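Local coordinates for molybdopterin-guanine dinucleotide biosynthesis protein B (Bacillus subtilis subsp. spizizenii, PDB 4OYH) that binds GTP, probably hydrolyses it weakly, and may act as an adapter in making and using the molybdopterin guanine dinucleotide form of the molybdenum cofactor, at residues Y116-I121 / V134-I139. The protein carries 2 engineered substitutions. Numbering follows the deposited sequence.
With SO4 (sulfate ion), chain H.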
# COMPACT_ATOMS: atom_id res chain seq x y z
N TYR A 116 21.51 8.52 0.65
CA TYR A 116 21.56 7.89 1.97
C TYR A 116 22.66 6.90 2.05
O TYR A 116 23.19 6.46 1.03
CB TYR A 116 20.22 7.27 2.32
CG TYR A 116 19.15 8.30 2.17
CD1 TYR A 116 18.98 9.30 3.15
CD2 TYR A 116 18.36 8.35 1.04
CE1 TYR A 116 18.03 10.30 3.00
CE2 TYR A 116 17.40 9.34 0.87
CZ TYR A 116 17.24 10.32 1.87
OH TYR A 116 16.28 11.29 1.73
N PRO A 117 23.10 6.60 3.27
CA PRO A 117 24.22 5.67 3.39
C PRO A 117 23.84 4.35 2.73
O PRO A 117 22.68 4.00 2.77
CB PRO A 117 24.41 5.50 4.88
CG PRO A 117 23.65 6.64 5.52
CD PRO A 117 22.56 7.00 4.57
N LYS A 118 24.78 3.62 2.15
CA LYS A 118 24.40 2.44 1.43
C LYS A 118 25.46 1.42 1.47
O LYS A 118 26.62 1.72 1.66
CB LYS A 118 24.05 2.79 0.00
CG LYS A 118 24.96 3.76 -0.67
CD LYS A 118 24.36 4.20 -1.98
CE LYS A 118 23.16 5.11 -1.83
NZ LYS A 118 23.52 6.54 -1.67
N VAL A 119 25.03 0.17 1.38
CA VAL A 119 25.95 -0.94 1.32
C VAL A 119 25.92 -1.41 -0.15
O VAL A 119 24.85 -1.50 -0.76
CB VAL A 119 25.52 -2.01 2.35
CG1 VAL A 119 26.06 -3.37 1.99
CG2 VAL A 119 25.99 -1.57 3.74
N VAL A 120 27.10 -1.62 -0.72
CA VAL A 120 27.23 -1.99 -2.14
C VAL A 120 27.67 -3.44 -2.19
O VAL A 120 28.66 -3.79 -1.56
CB VAL A 120 28.25 -1.10 -2.90
CG1 VAL A 120 28.44 -1.56 -4.35
CG2 VAL A 120 27.81 0.34 -2.90
N ILE A 121 26.89 -4.27 -2.88
CA ILE A 121 27.23 -5.66 -3.20
C ILE A 121 27.86 -5.74 -4.60
O ILE A 121 27.26 -5.31 -5.58
CB ILE A 121 26.04 -6.59 -3.24
CG1 ILE A 121 24.96 -6.20 -2.24
CG2 ILE A 121 26.51 -8.04 -3.08
CD1 ILE A 121 25.37 -6.29 -0.84
N VAL A 134 27.12 7.91 -3.96
CA VAL A 134 27.66 8.52 -2.76
C VAL A 134 27.15 7.84 -1.49
O VAL A 134 26.13 7.15 -1.48
CB VAL A 134 27.33 10.04 -2.69
CG1 VAL A 134 27.75 10.72 -3.98
CG2 VAL A 134 25.86 10.26 -2.47
N ASN A 135 27.94 8.05 -0.45
CA ASN A 135 27.63 7.70 0.91
C ASN A 135 27.68 6.22 1.12
O ASN A 135 26.86 5.63 1.84
CB ASN A 135 26.26 8.26 1.32
CG ASN A 135 26.17 8.47 2.82
OD1 ASN A 135 27.15 8.27 3.54
ND2 ASN A 135 25.02 8.88 3.29
N THR A 136 28.69 5.62 0.52
CA THR A 136 28.89 4.19 0.58
C THR A 136 29.60 3.88 1.88
O THR A 136 30.68 4.43 2.11
CB THR A 136 29.73 3.68 -0.61
OG1 THR A 136 29.02 3.94 -1.82
CG2 THR A 136 30.01 2.19 -0.49
N ILE A 137 29.04 3.00 2.71
CA ILE A 137 29.61 2.78 4.06
C ILE A 137 30.22 1.42 4.20
O ILE A 137 30.89 1.13 5.23
CB ILE A 137 28.57 3.01 5.19
CG1 ILE A 137 27.33 2.16 4.98
CG2 ILE A 137 28.22 4.53 5.24
CD1 ILE A 137 26.40 2.05 6.17
N ALA A 138 29.98 0.58 3.19
CA ALA A 138 30.61 -0.73 3.15
C ALA A 138 30.47 -1.41 1.81
O ALA A 138 29.58 -1.09 1.04
CB ALA A 138 30.02 -1.62 4.19
N ILE A 139 31.35 -2.35 1.56
CA ILE A 139 31.25 -3.17 0.38
C ILE A 139 31.19 -4.61 0.78
O ILE A 139 32.00 -5.08 1.57
CB ILE A 139 32.43 -2.95 -0.58
CG1 ILE A 139 32.34 -1.56 -1.21
CG2 ILE A 139 32.44 -4.03 -1.68
CD1 ILE A 139 33.64 -0.99 -1.52
S SO4 H . 31.63 8.11 -0.83
O1 SO4 H . 32.20 8.48 -2.13
O2 SO4 H . 30.63 9.04 -0.36
O3 SO4 H . 30.99 6.83 -1.04
O4 SO4 H . 32.66 8.03 0.19
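In a beta-alpha-beta unit of the P-loop NTPase-type parallel sheet, Lys118 and Val120 pair with the parallel strand 136-141 that follows helix 127-130. Lys118 N donates to Asn135 O (2.9 Å), and Ile137 N returns a nearly straight bond to Lys118 O (2.9 Å, 171° at the hydrogen). Further along, Val120 N reaches Ala138 O at 3.1 Å. The Lys118 chain, bent at chi3 and chi4 (72° and 85°), curls back so that NZ bonds Val134 O and, within its own segment, Tyr116 O, each at 2.7 Å; Ala114 O also accepts from NZ. A methionine in place of Lys118 would probably leave the carbonyls of Ala114, Tyr116 and Val134 without their shared donor, and the turns before the two strands less tightly tied. The Asn135 amide lies alongside the Pro117 ring, Asn135 ND2 3.4 Å from Pro117 CG, and donates to Pro115 O. On one face of the sheet the Val120 and Thr136 side chains cross at about a right angle, CG2 of Val120 3.8 Å from CG2 of Thr136; on the other, Val119 CG2 meets Ala138 CB and Ile137 CG1. A sulfate, probably from the crystallisation liquor, takes bonds from the backbone N atoms of Asn135 and Thr136. Strand 12-16 flanks 118-122 on the side away from 136-141, its Gln14 and Val16 bonding the backbone of Val119, while helix 161-171 packs on Val119 and Ile137 through Val167, Leu166 and Gln170.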